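Vanadium-dependent haloperoxidase (PDB 4CIT) is a bacterial vanadium-dependent iodoperoxidase that binds vanadate and probably uses it to oxidise iodide with hydrogen peroxide. Local coordinates at residues 34-37 and 38-42; 111-114 and 115-119; 129-132 and 133-136; 138-141 and 142-146. All coordinates share one frame; numbering follows the deposited sequence. Where two conformers were deposited one is given.

Contact 1: residues 34-37 and 38-42; sequences INIT and PEELD
Glu40, near the start of helix 38-55, reaches back to Thr37 and the residues before it. Glu40 CB sits 3.6 Å from Thr37 O, the same carbonyl oxygen that accepts the backbone N-H of Glu40. With CG beside its own backbone N and the chain stretched out beyond it (chi2 155°), the carboxylate is carried back along residues 35-37, crossing the Ile36 side chain at about a right angle. Glu40 CD lies 4.0 Å from Thr37 N. Glu40 OE1 accepts Thr37 N over 3.1 Å, met from above the carboxylate plane, with an N-H...O angle of 154°. Glu40 OE1 also lies 3.2 Å from Ile36 CA and 3.5 Å from Ile36 CG2, so an apolar branch flanks the acceptor. Glu40 OE2 accepts a hydrogen bond from a water, whose O lies 2.6 Å away and which also donates to Asn35 O. Cut back to an alanine, the side chain would be too short to reach, which is likely to leave Thr37 N without this acceptor and the water with Asn35 O alone of its two. Asp42 makes a salt bridge with Arg301, while Ile36 packs on helix 108-123. The bond resembles the glutamate half of a capping box, though the reciprocal bond from Thr37 OG1 is not made; the carboxylate ties down a backbone donor, and its negative charge at this end should suit the helix dipole.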
ATOM      1  N   ILE A  34      -0.529  -6.793  31.335  1.00 17.75           N
ATOM      2  CA  ILE A  34      -0.734  -7.346  29.986  1.00 17.56           C
ATOM      3  C   ILE A  34       0.364  -6.760  29.143  1.00 19.91           C
ATOM      4  O   ILE A  34       0.498  -5.515  29.065  1.00 19.83           O
ATOM      5  CB  ILE A  34      -2.104  -7.031  29.415  1.00 18.59           C
ATOM      6  CG1 ILE A  34      -3.189  -7.718  30.241  1.00 18.06           C
ATOM      7  CG2 ILE A  34      -2.184  -7.407  27.914  1.00 19.51           C
ATOM      8  CD1 ILE A  34      -4.606  -7.301  29.958  1.00 17.64           C
ATOM      9  N   ASN A  35       1.195  -7.633  28.564  1.00 17.30           N
ATOM     10  CA  ASN A  35       2.353  -7.199  27.763  0.70 18.92           C
ATOM     11  C   ASN A  35       1.937  -7.219  26.313  1.00 18.57           C
ATOM     12  O   ASN A  35       1.685  -8.293  25.755  1.00 17.88           O
ATOM     13  CB  ASN A  35       3.607  -8.109  27.921  0.70 23.96           C
ATOM     14  CG  ASN A  35       4.849  -7.596  27.123  0.70 26.21           C
ATOM     15  OD1 ASN A  35       5.117  -6.377  26.998  0.70 29.02           O
ATOM     16  ND2 ASN A  35       5.578  -8.549  26.509  0.70 27.54           N
ATOM     17  N   ILE A  36       1.856  -6.042  25.720  1.00 16.09           N
ATOM     18  CA  ILE A  36       1.455  -5.900  24.348  1.00 16.22           C
ATOM     19  C   ILE A  36       2.759  -5.680  23.605  1.00 17.83           C
ATOM     20  O   ILE A  36       3.586  -4.893  24.000  1.00 20.76           O
ATOM     21  CB  ILE A  36       0.556  -4.671  24.174  1.00 15.93           C
ATOM     22  CG1 ILE A  36      -0.715  -4.814  24.949  1.00 15.45           C
ATOM     23  CG2 ILE A  36       0.231  -4.481  22.676  1.00 17.33           C
ATOM     24  CD1 ILE A  36      -1.562  -5.999  24.580  1.00 16.24           C
ATOM     25  N   THR A  37       2.965  -6.387  22.511  1.00 18.21           N
ATOM     26  CA  THR A  37       4.202  -6.195  21.755  1.00 18.27           C
ATOM     27  C   THR A  37       3.867  -5.806  20.284  1.00 15.74           C
ATOM     28  O   THR A  37       2.727  -5.903  19.832  1.00 15.69           O
ATOM     29  CB  THR A  37       5.028  -7.472  21.687  1.00 22.14           C
ATOM     30  OG1 THR A  37       4.196  -8.474  21.106  1.00 23.54           O
ATOM     31  CG2 THR A  37       5.588  -7.828  23.120  1.00 26.38           C
ATOM     32  N   PRO A  38       4.888  -5.356  19.554  1.00 15.55           N
ATOM     33  CA  PRO A  38       4.609  -4.975  18.156  1.00 15.33           C
ATOM     34  C   PRO A  38       4.125  -6.151  17.361  1.00 14.97           C
ATOM     35  O   PRO A  38       3.350  -5.985  16.378  1.00 14.92           O
ATOM     36  CB  PRO A  38       5.982  -4.539  17.616  1.00 17.07           C
ATOM     37  CG  PRO A  38       6.912  -4.448  18.801  1.00 18.55           C
ATOM     38  CD  PRO A  38       6.250  -4.997  20.014  1.00 19.38           C
ATOM     39  N   GLU A  39       4.481  -7.358  17.793  1.00 15.95           N
ATOM     40  CA  GLU A  39       3.983  -8.538  17.034  1.00 16.20           C
ATOM     41  C   GLU A  39       2.438  -8.711  17.060  1.00 17.67           C
ATOM     42  O   GLU A  39       1.895  -9.350  16.166  1.00 14.20           O
ATOM     43  CB  GLU A  39       4.749  -9.786  17.420  1.00 22.03           C
ATOM     44  CG  GLU A  39       6.263  -9.698  17.026  1.00 23.90           C
ATOM     45  CD  GLU A  39       7.250  -9.016  17.997  1.00 27.15           C
ATOM     46  OE1 GLU A  39       6.931  -8.308  19.024  1.00 23.26           O
ATOM     47  OE2 GLU A  39       8.447  -9.203  17.723  1.00 28.38           O
ATOM     48  N   GLU A  40       1.737  -8.129  18.059  1.00 16.07           N
ATOM     49  CA  GLU A  40       0.335  -8.195  18.074  1.00 17.27           C
ATOM     50  C   GLU A  40      -0.283  -7.227  17.043  1.00 15.86           C
ATOM     51  O   GLU A  40      -1.330  -7.502  16.451  1.00 15.08           O
ATOM     52  CB  GLU A  40      -0.201  -7.954  19.503  1.00 21.44           C
ATOM     53  CG  GLU A  40       0.039  -9.263  20.260  1.00 27.94           C
ATOM     54  CD  GLU A  40       0.150  -9.142  21.732  1.00 36.57           C
ATOM     55  OE1 GLU A  40       0.306  -7.997  22.217  1.00 40.19           O
ATOM     56  OE2 GLU A  40       0.108 -10.207  22.400  1.00 32.72           O
ATOM     57  N   LEU A  41       0.370  -6.084  16.831  1.00 14.62           N
ATOM     58  CA  LEU A  41      -0.033  -5.223  15.737  1.00 15.70           C
ATOM     59  C   LEU A  41       0.178  -5.973  14.410  1.00 13.63           C
ATOM     60  O   LEU A  41      -0.707  -5.971  13.499  1.00 13.34           O
ATOM     61  CB  LEU A  41       0.774  -3.960  15.821  1.00 19.12           C
ATOM     62  CG  LEU A  41       0.603  -2.905  14.727  1.00 20.69           C
ATOM     63  CD1 LEU A  41      -0.803  -2.419  14.631  1.00 23.17           C
ATOM     64  CD2 LEU A  41       1.566  -1.725  14.975  1.00 21.45           C
ATOM     65  N   ASP A  42       1.352  -6.612  14.288  1.00 13.25           N
ATOM     66  CA  ASP A  42       1.617  -7.376  13.091  1.00 13.25           C
ATOM     67  C   ASP A  42       0.558  -8.467  12.829  1.00 13.29           C
ATOM     68  O   ASP A  42       0.250  -8.753  11.664  1.00 13.86           O
ATOM     69  CB  ASP A  42       3.024  -8.051  13.128  1.00 15.12           C
ATOM     70  CG  ASP A  42       4.185  -7.056  13.050  1.00 14.52           C
ATOM     71  OD1 ASP A  42       3.959  -5.902  12.532  1.00 16.18           O
ATOM     72  OD2 ASP A  42       5.328  -7.458  13.451  1.00 15.67           O
TER
HETATM   73  O   HOH W   1      -0.619  -9.880  24.863  1.00 24.60           O

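Contact 2: residues 111-114 and 115-119; sequences AAVV and AHMEL
Met117 lies over the Val113 side chain one turn back along helix 108-123, the two crossing at a slant. The touching atoms are Met117 CE and Val113 CG1, 3.9 Å apart, with the sulfur SD slightly farther from the same methyl. What brings them together is the bend at the end of the methionine (chi3 -66°), which curls CE back toward the preceding turn, while Val113 holds CG1 anti to its backbone N (chi1 -179°). Nearer the backbone, Met117 CG rests 3.4 Å from Val113 O, so the thioether chain partly covers the carbonyl that its own N-H grips. That bond, Met117 N to Val113 O, is 2.9 Å long and close to straight at 168°. Its neighbours are just as regular: Ala115 N reaches Ala111 O at 2.9 Å, and Glu118 N reaches Val114 O at 3.0 Å. Ala115 presents only its CB methyl, 3.6 Å from Ala111 O. The polar ends find partners beyond the two segments: His116 ND1 bonds to Ser44 OG of helix 38-55, and Glu118 forms salt bridges with Arg122 and Lys121 farther along its own helix. Ala112 packs on helix 59-80, Val114 on helix 146-167 and Met117 on helix 128-144. A regular alpha-helix with mostly apolar side chains, enclosed by four others, is what one expects of a buried member in a mainly helical bundle such as that of the vanadium haloperoxidases.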
ATOM      1  N   ALA A 111      -5.104  -0.624  24.055  1.00  9.56           N
ATOM      2  CA  ALA A 111      -6.134   0.196  23.415  1.00  9.91           C
ATOM      3  C   ALA A 111      -5.865   0.412  21.955  1.00  8.25           C
ATOM      4  O   ALA A 111      -6.773   0.283  21.140  1.00  8.40           O
ATOM      5  CB  ALA A 111      -6.322   1.518  24.095  1.00 10.16           C
ATOM      6  N   ALA A 112      -4.584   0.623  21.625  1.00  9.22           N
ATOM      7  CA  ALA A 112      -4.161   0.857  20.212  1.00  9.23           C
ATOM      8  C   ALA A 112      -4.445  -0.386  19.372  1.00 10.15           C
ATOM      9  O   ALA A 112      -4.922  -0.229  18.237  1.00  9.70           O
ATOM     10  CB  ALA A 112      -2.707   1.245  20.159  1.00  9.97           C
ATOM     11  N   VAL A 113      -4.111  -1.590  19.862  1.00  9.36           N
ATOM     12  CA  VAL A 113      -4.411  -2.849  19.140  1.00 10.38           C
ATOM     13  C   VAL A 113      -5.919  -3.046  18.967  1.00 10.14           C
ATOM     14  O   VAL A 113      -6.385  -3.427  17.905  1.00 10.18           O
ATOM     15  CB  VAL A 113      -3.726  -4.110  19.706  1.00 11.13           C
ATOM     16  CG1 VAL A 113      -4.108  -5.291  18.838  1.00 12.65           C
ATOM     17  CG2 VAL A 113      -2.204  -3.834  19.725  1.00 13.90           C
ATOM     18  N   VAL A 114      -6.680  -2.717  19.971  1.00  9.92           N
ATOM     19  CA  VAL A 114      -8.137  -2.852  19.920  1.00  9.31           C
ATOM     20  C   VAL A 114      -8.681  -1.940  18.849  1.00  9.39           C
ATOM     21  O   VAL A 114      -9.495  -2.341  18.026  1.00 10.14           O
ATOM     22  CB  VAL A 114      -8.761  -2.467  21.316  1.00  9.61           C
ATOM     23  CG1 VAL A 114     -10.235  -2.134  21.213  1.00 10.55           C
ATOM     24  CG2 VAL A 114      -8.670  -3.628  22.313  1.00  9.65           C
ATOM     25  N   ALA A 115      -8.217  -0.678  18.848  1.00  8.16           N
ATOM     26  CA  ALA A 115      -8.642   0.293  17.769  1.00  8.54           C
ATOM     27  C   ALA A 115      -8.303  -0.230  16.347  1.00  8.17           C
ATOM     28  O   ALA A 115      -9.149  -0.163  15.410  1.00  9.67           O
ATOM     29  CB  ALA A 115      -8.041   1.643  18.050  1.00  8.86           C
ATOM     30  N   HIS A 116      -7.070  -0.723  16.202  1.00  7.79           N
ATOM     31  CA  HIS A 116      -6.567  -1.224  14.901  1.00  9.03           C
ATOM     32  C   HIS A 116      -7.490  -2.384  14.410  1.00  9.82           C
ATOM     33  O   HIS A 116      -7.951  -2.391  13.265  1.00  9.92           O
ATOM     34  CB  HIS A 116      -5.136  -1.661  15.024  1.00  9.18           C
ATOM     35  CG  HIS A 116      -4.506  -1.968  13.731  1.00  9.44           C
ATOM     36  ND1 HIS A 116      -4.765  -3.128  13.039  1.00  9.79           N
ATOM     37  CD2 HIS A 116      -3.646  -1.240  12.960  1.00  9.93           C
ATOM     38  CE1 HIS A 116      -4.130  -3.075  11.868  1.00 11.02           C
ATOM     39  NE2 HIS A 116      -3.423  -1.958  11.820  1.00 10.54           N
ATOM     40  N   MET A 117      -7.761  -3.362  15.305  1.00  9.60           N
ATOM     41  CA  MET A 117      -8.580  -4.480  14.906  1.00  9.48           C
ATOM     42  C   MET A 117      -9.985  -4.066  14.585  1.00  9.66           C
ATOM     43  O   MET A 117     -10.585  -4.553  13.640  1.00 11.55           O
ATOM     44  CB  MET A 117      -8.569  -5.580  15.972  1.00  9.25           C
ATOM     45  CG  MET A 117      -7.243  -6.197  16.191  1.00  9.24           C
ATOM     46  SD  MET A 117      -7.144  -7.706  17.271  1.00  7.33           S
ATOM     47  CE  MET A 117      -7.625  -6.935  18.825  1.00  9.86           C
ATOM     48  N   GLU A 118     -10.560  -3.178  15.401  1.00 10.29           N
ATOM     49  CA  GLU A 118     -11.945  -2.793  15.161  1.00 10.84           C
ATOM     50  C   GLU A 118     -12.107  -2.070  13.802  1.00 11.08           C
ATOM     51  O   GLU A 118     -12.986  -2.380  13.016  1.00 10.53           O
ATOM     52  CB  GLU A 118     -12.395  -1.764  16.267  1.00 10.30           C
ATOM     53  CG  GLU A 118     -13.699  -1.024  16.017  1.00 11.23           C
ATOM     54  CD  GLU A 118     -14.934  -1.878  15.871  1.00 14.51           C
ATOM     55  OE1 GLU A 118     -14.934  -3.051  16.223  1.00 15.65           O
ATOM     56  OE2 GLU A 118     -15.899  -1.403  15.206  1.00 16.98           O
ATOM     57  N   LEU A 119     -11.188  -1.135  13.472  1.00 10.30           N
ATOM     58  CA  LEU A 119     -11.287  -0.457  12.173  1.00 10.66           C
ATOM     59  C   LEU A 119     -10.957  -1.378  11.021  1.00 10.19           C
ATOM     60  O   LEU A 119     -11.623  -1.303   9.979  1.00 10.90           O
ATOM     61  CB  LEU A 119     -10.422   0.794  12.116  1.00 10.58           C
ATOM     62  CG  LEU A 119     -10.956   1.812  13.088  1.00 11.94           C
ATOM     63  CD1 LEU A 119     -10.092   2.979  13.002  1.00 14.60           C
ATOM     64  CD2 LEU A 119     -12.352   2.294  12.753  1.00 15.55           C
TER

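Contact 3: residues 129-132 and 133-136; sequences RMES and LRDS
Arg134 N points almost straight at Met130 O (3.0 Å, 176°), and Asp135 N reaches Glu131 O at 2.8 Å, the i to i+4 ladder of an alpha-helix. This is the early part of helix 128-144, on the surface of the helical bundle. Glu131 and Arg134 run side by side in the same direction, and Glu131 CG lies over one face of the guanidinium, 3.5 Å from Arg134 NH2. Their charges attract without a direct bond: Glu131 OE2 stays 4.4 Å from Arg134 NH2 and well out of the guanidinium plane. A water closes the gap, donating to Glu131 OE2 and accepting from Arg134 NH1. On the apolar flank Met130, in one of its two conformers, brings CE toward Leu133 CD2, and Met130 also packs on Met117 of helix 108-123. A leucine in place of Arg134 would probably leave the Asp135 carboxylate without its ionic mate and the bridging water without one partner. The bend at chi3 (73°) turns the Arg134 guanidinium side-on to Asp135 in a salt bridge, Arg134 NE at 2.9 Å and NH2 at 3.0 Å both donating to Asp135 OD1 from the same face of its carboxylate.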
ATOM      1  N   ARG A 129     -13.728 -13.133  10.244  1.00 16.32           N
ATOM      2  CA  ARG A 129     -12.338 -13.515  10.232  1.00 15.69           C
ATOM      3  C   ARG A 129     -11.444 -12.581  10.997  1.00 14.67           C
ATOM      4  O   ARG A 129     -10.411 -13.000  11.408  1.00 18.12           O
ATOM      5  CB  ARG A 129     -11.812 -13.702   8.804  1.00 18.78           C
ATOM      6  CG  ARG A 129     -12.665 -14.734   8.044  1.00 20.36           C
ATOM      7  CD  ARG A 129     -12.142 -14.937   6.615  1.00 22.15           C
ATOM      8  NE  ARG A 129     -12.870 -16.012   5.929  1.00 24.31           N
ATOM      9  CZ  ARG A 129     -12.313 -16.853   5.033  1.00 25.67           C
ATOM     10  NH1 ARG A 129     -11.047 -16.737   4.636  1.00 26.92           N
ATOM     11  NH2 ARG A 129     -13.048 -17.832   4.538  1.00 29.21           N
ATOM     12  N   MET A 130     -11.802 -11.309  11.123  0.80 14.99           N
ATOM     13  CA  MET A 130     -11.088 -10.431  12.117  0.80 15.30           C
ATOM     14  C   MET A 130     -11.587 -10.717  13.510  0.80 15.83           C
ATOM     15  O   MET A 130     -10.805 -10.711  14.446  0.80 15.25           O
ATOM     16  CB  MET A 130     -11.257  -8.960  11.853  0.80 14.03           C
ATOM     17  CG  MET A 130     -10.478  -8.341  10.716  0.80 15.93           C
ATOM     18  SD  MET A 130      -8.688  -8.360  10.840  0.80 12.12           S
ATOM     19  CE  MET A 130      -8.469  -7.856  12.552  0.80 11.67           C
ATOM     20  N   GLU A 131     -12.892 -10.916  13.657  1.00 14.70           N
ATOM     21  CA  GLU A 131     -13.439 -11.145  14.983  1.00 16.97           C
ATOM     22  C   GLU A 131     -12.803 -12.385  15.632  1.00 16.59           C
ATOM     23  O   GLU A 131     -12.659 -12.421  16.833  1.00 15.22           O
ATOM     24  CB  GLU A 131     -14.955 -11.284  14.926  1.00 18.66           C
ATOM     25  CG  GLU A 131     -15.636  -9.968  14.627  1.00 20.60           C
ATOM     26  CD  GLU A 131     -17.113 -10.147  14.213  1.00 23.57           C
ATOM     27  OE1 GLU A 131     -17.582 -11.286  13.903  1.00 26.08           O
ATOM     28  OE2 GLU A 131     -17.780  -9.151  14.176  1.00 27.86           O
ATOM     29  N   SER A 132     -12.449 -13.425  14.856  1.00 15.07           N
ATOM     30  CA  SER A 132     -11.822 -14.607  15.425  1.00 17.10           C
ATOM     31  C   SER A 132     -10.463 -14.290  16.016  1.00 16.92           C
ATOM     32  O   SER A 132     -10.121 -14.784  17.115  1.00 15.62           O
ATOM     33  CB  SER A 132     -11.731 -15.832  14.441  1.00 19.46           C
ATOM     34  OG  SER A 132     -11.049 -15.328  13.306  1.00 23.93           O
ATOM     35  N   LEU A 133      -9.688 -13.453  15.340  1.00 15.16           N
ATOM     36  CA  LEU A 133      -8.356 -13.112  15.812  1.00 15.07           C
ATOM     37  C   LEU A 133      -8.531 -12.267  17.098  1.00 13.81           C
ATOM     38  O   LEU A 133      -7.898 -12.534  18.128  1.00 13.75           O
ATOM     39  CB  LEU A 133      -7.632 -12.215  14.817  1.00 15.74           C
ATOM     40  CG  LEU A 133      -6.318 -11.580  15.344  1.00 17.01           C
ATOM     41  CD1 LEU A 133      -5.311 -12.658  15.607  1.00 22.95           C
ATOM     42  CD2 LEU A 133      -5.758 -10.548  14.373  1.00 18.96           C
ATOM     43  N   ARG A 134      -9.397 -11.273  16.991  1.00 13.49           N
ATOM     44  CA  ARG A 134      -9.693 -10.379  18.115  1.00 13.13           C
ATOM     45  C   ARG A 134     -10.150 -11.192  19.349  1.00 12.67           C
ATOM     46  O   ARG A 134      -9.657 -10.988  20.497  1.00 12.93           O
ATOM     47  CB  ARG A 134     -10.829  -9.457  17.740  1.00 13.84           C
ATOM     48  CG  ARG A 134     -11.255  -8.540  18.829  1.00 14.67           C
ATOM     49  CD  ARG A 134     -12.573  -7.885  18.433  1.00 17.25           C
ATOM     50  NE  ARG A 134     -13.661  -8.839  18.529  1.00 14.67           N
ATOM     51  CZ  ARG A 134     -14.897  -8.617  18.067  1.00 15.48           C
ATOM     52  NH1 ARG A 134     -15.244  -7.456  17.468  1.00 14.37           N
ATOM     53  NH2 ARG A 134     -15.809  -9.580  18.129  1.00 16.48           N
ATOM     54  N   ASP A 135     -11.129 -12.088  19.145  1.00 13.68           N
ATOM     55  CA  ASP A 135     -11.709 -12.798  20.314  1.00 14.98           C
ATOM     56  C   ASP A 135     -10.694 -13.711  21.043  1.00 14.79           C
ATOM     57  O   ASP A 135     -10.751 -13.899  22.241  1.00 13.37           O
ATOM     58  CB  ASP A 135     -12.989 -13.539  19.882  1.00 14.92           C
ATOM     59  CG  ASP A 135     -14.125 -12.591  19.492  1.00 17.95           C
ATOM     60  OD1 ASP A 135     -14.122 -11.374  19.842  1.00 17.91           O
ATOM     61  OD2 ASP A 135     -15.101 -13.142  18.880  1.00 21.96           O
ATOM     62  N   SER A 136      -9.699 -14.214  20.292  1.00 13.70           N
ATOM     63  CA  SER A 136      -8.742 -15.070  20.846  1.00 16.07           C
ATOM     64  C   SER A 136      -7.760 -14.313  21.699  1.00 15.87           C
ATOM     65  O   SER A 136      -7.356 -14.811  22.740  1.00 14.28           O
ATOM     66  CB  SER A 136      -8.045 -15.893  19.737  1.00 18.30           C
ATOM     67  OG  SER A 136      -7.130 -14.971  19.124  1.00 30.83           O
TER
HETATM   68  O   HOH W   2     -17.613  -7.117  16.186  1.00 22.60           O

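Contact 4: residues 138-141 and 142-146; sequences YMVW and EGKNP
Trp141 O binds the last turn of helix 128-144 together: Asn145 N donates to it over 3.0 Å, and Lys144 N adds a weak second bond at 3.2 Å. One turn earlier, Glu142 N is held by Tyr138 O at 2.8 Å, a shorter and straighter bond (163°) than Lys144 N makes with Val140 O (3.1 Å, 135°), so the ladder is bent at Lys144, before Asn145 N closes it again. The close-packed side belongs to the two aromatic residues. Trp141 is buried, its indole leaving the helix beside the backbone N (chi1 -70°) to lie against Ile34 and Ile36 of the N-terminal loop and Leu110 of helix 108-123. Tyr138 turns its ring into an edge-to-face stack with Phe149 of helix 146-167. The looser side lies on the outside of the molecule, where Val140, Glu142 and Gly143 are exposed, and what the side chains meet across the turn is mostly backbone. Glu142 CB sits 3.2 Å from Tyr138 O while the rest of its chain extends outward. Lys144 CG comes equally near to Val140 O, at 3.2 Å, but its aliphatic CD only grazes Val140 CG1 at 4.4 Å. Asn145 breaks the helical backbone and serves as N-cap of the next helix, OD1 accepting Leu148 N and ND2 donating to Glu32 O. The chemistry is thus divided: aromatic and aliphatic surface fixes one face of the helix to the bundle, while a single asparagine ends one helix through its main chain, starts the next with its amide oxygen and ties the N-terminal loop with its amide nitrogen.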
ATOM      1  N   TYR A 138      -8.608 -11.298  23.081  1.00 11.33           N
ATOM      2  CA  TYR A 138      -9.418 -10.803  24.165  1.00 10.65           C
ATOM      3  C   TYR A 138      -9.509 -11.885  25.307  1.00 12.95           C
ATOM      4  O   TYR A 138      -9.529 -11.592  26.511  1.00 11.99           O
ATOM      5  CB  TYR A 138     -10.864 -10.506  23.703  1.00 10.17           C
ATOM      6  CG  TYR A 138     -11.090  -9.199  22.996  1.00 10.56           C
ATOM      7  CD1 TYR A 138     -10.042  -8.412  22.537  1.00 11.19           C
ATOM      8  CD2 TYR A 138     -12.393  -8.790  22.748  1.00 12.02           C
ATOM      9  CE1 TYR A 138     -10.322  -7.161  21.971  1.00 10.79           C
ATOM     10  CE2 TYR A 138     -12.676  -7.564  22.062  1.00 11.68           C
ATOM     11  CZ  TYR A 138     -11.620  -6.776  21.715  1.00 10.94           C
ATOM     12  OH  TYR A 138     -11.896  -5.577  21.041  1.00 12.31           O
ATOM     13  N   MET A 139      -9.689 -13.104  24.912  1.00 13.05           N
ATOM     14  CA  MET A 139      -9.894 -14.144  25.927  1.00 14.26           C
ATOM     15  C   MET A 139      -8.701 -14.258  26.853  1.00 13.73           C
ATOM     16  O   MET A 139      -8.848 -14.371  28.092  1.00 15.66           O
ATOM     17  CB  MET A 139     -10.224 -15.529  25.220  1.00 15.98           C
ATOM     18  CG  MET A 139     -10.423 -16.609  26.200  1.00 21.01           C
ATOM     19  SD  MET A 139     -10.605 -18.253  25.279  1.00 26.56           S
ATOM     20  CE  MET A 139     -12.109 -17.853  24.560  1.00 24.85           C
ATOM     21  N   VAL A 140      -7.470 -14.121  26.332  1.00 13.74           N
ATOM     22  CA  VAL A 140      -6.300 -14.236  27.165  1.00 15.82           C
ATOM     23  C   VAL A 140      -6.186 -12.975  28.007  1.00 16.27           C
ATOM     24  O   VAL A 140      -5.871 -13.010  29.205  1.00 16.23           O
ATOM     25  CB  VAL A 140      -5.038 -14.367  26.308  1.00 18.78           C
ATOM     26  CG1 VAL A 140      -3.781 -14.216  27.198  1.00 20.56           C
ATOM     27  CG2 VAL A 140      -5.037 -15.739  25.680  1.00 21.24           C
ATOM     28  N   TRP A 141      -6.430 -11.815  27.380  1.00 12.64           N
ATOM     29  CA  TRP A 141      -6.267 -10.573  28.137  1.00 13.21           C
ATOM     30  C   TRP A 141      -7.256 -10.480  29.287  1.00 12.20           C
ATOM     31  O   TRP A 141      -6.860 -10.047  30.403  1.00 14.86           O
ATOM     32  CB  TRP A 141      -6.499  -9.377  27.197  1.00 13.48           C
ATOM     33  CG  TRP A 141      -5.443  -9.178  26.179  1.00 14.80           C
ATOM     34  CD1 TRP A 141      -4.174  -9.617  26.201  1.00 14.65           C
ATOM     35  CD2 TRP A 141      -5.615  -8.464  24.899  1.00 14.37           C
ATOM     36  NE1 TRP A 141      -3.521  -9.243  24.999  1.00 18.22           N
ATOM     37  CE2 TRP A 141      -4.384  -8.533  24.211  1.00 14.96           C
ATOM     38  CE3 TRP A 141      -6.694  -7.831  24.294  1.00 13.45           C
ATOM     39  CZ2 TRP A 141      -4.183  -7.915  22.959  1.00 15.18           C
ATOM     40  CZ3 TRP A 141      -6.491  -7.174  23.034  1.00 14.94           C
ATOM     41  CH2 TRP A 141      -5.236  -7.259  22.384  1.00 12.94           C
ATOM     42  N   GLU A 142      -8.505 -10.798  28.992  1.00 13.61           N
ATOM     43  CA  GLU A 142      -9.639 -10.725  29.923  1.00 16.02           C
ATOM     44  C   GLU A 142      -9.366 -11.694  31.033  1.00 18.00           C
ATOM     45  O   GLU A 142      -9.648 -11.386  32.219  1.00 15.97           O
ATOM     46  CB  GLU A 142     -11.008 -11.056  29.313  1.00 20.35           C
ATOM     47  CG  GLU A 142     -12.164 -10.699  30.235  1.00 26.71           C
ATOM     48  CD  GLU A 142     -13.518 -11.197  29.744  1.00 39.85           C
ATOM     49  OE1 GLU A 142     -13.707 -11.418  28.521  1.00 48.74           O
ATOM     50  OE2 GLU A 142     -14.428 -11.338  30.584  1.00 52.22           O
ATOM     51  N   GLY A 143      -8.788 -12.822  30.682  1.00 16.06           N
ATOM     52  CA  GLY A 143      -8.390 -13.805  31.681  1.00 19.73           C
ATOM     53  C   GLY A 143      -7.310 -13.418  32.658  1.00 19.38           C
ATOM     54  O   GLY A 143      -7.348 -13.877  33.804  1.00 23.18           O
ATOM     55  N   LYS A 144      -6.348 -12.600  32.251  1.00 15.44           N
ATOM     56  CA  LYS A 144      -5.234 -12.204  33.046  1.00 17.41           C
ATOM     57  C   LYS A 144      -5.564 -11.010  33.937  1.00 15.75           C
ATOM     58  O   LYS A 144      -5.078 -10.917  35.042  1.00 14.54           O
ATOM     59  CB  LYS A 144      -4.104 -11.676  32.149  1.00 18.53           C
ATOM     60  CG  LYS A 144      -3.434 -12.683  31.283  1.00 23.10           C
ATOM     61  CD  LYS A 144      -2.199 -12.049  30.651  1.00 20.52           C
ATOM     62  CE  LYS A 144      -1.075 -11.872  31.681  1.00 22.80           C
ATOM     63  NZ  LYS A 144       0.188 -11.997  30.902  1.00 27.22           N
ATOM     64  N   ASN A 145      -6.329 -10.079  33.394  1.00 13.45           N
ATOM     65  CA  ASN A 145      -6.642  -8.799  34.067  1.00 12.80           C
ATOM     66  C   ASN A 145      -7.928  -8.182  33.477  1.00 13.30           C
ATOM     67  O   ASN A 145      -7.920  -7.271  32.621  1.00 12.41           O
ATOM     68  CB  ASN A 145      -5.437  -7.854  34.002  1.00 13.64           C
ATOM     69  CG  ASN A 145      -5.571  -6.676  34.955  1.00 14.71           C
ATOM     70  OD1 ASN A 145      -6.681  -6.259  35.314  1.00 14.89           O
ATOM     71  ND2 ASN A 145      -4.457  -6.068  35.256  1.00 15.57           N
ATOM     72  N   PRO A 146      -9.078  -8.632  33.962  1.00 14.61           N
ATOM     73  CA  PRO A 146     -10.328  -8.206  33.446  1.00 15.17           C
ATOM     74  C   PRO A 146     -10.604  -6.723  33.533  1.00 15.09           C
ATOM     75  O   PRO A 146     -11.229  -6.194  32.556  1.00 12.28           O
ATOM     76  CB  PRO A 146     -11.391  -9.020  34.247  1.00 18.33           C
ATOM     77  CG  PRO A 146     -10.650  -9.854  35.195  1.00 18.84           C
ATOM     78  CD  PRO A 146      -9.199  -9.696  35.001  1.00 16.18           C
TER

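Contact 2 is the buried one, its carbonyls met by regular helical bonds and its side chains mostly apolar; contacts 3 and 4 lie at the surface. Contact 1, partly buried, rests on a carboxylate accepting a backbone N-H and a water where the loop enters a helix. Contacts 3 and 4 share helix 128-144, the first marked by charges and a bridging water, the second by aromatic rings and a helix end. Helix 108-123 joins them all: Met117 SD meets Arg134 CA at 3.8 Å, Val114 CG1 meets Tyr138 OH at 3.8 Å, and Leu41 CD1 meets His116 CD2 at 3.5 Å. Contacts 1 and 4 close on each other where Ile34 CG2 approaches Trp141 CD1.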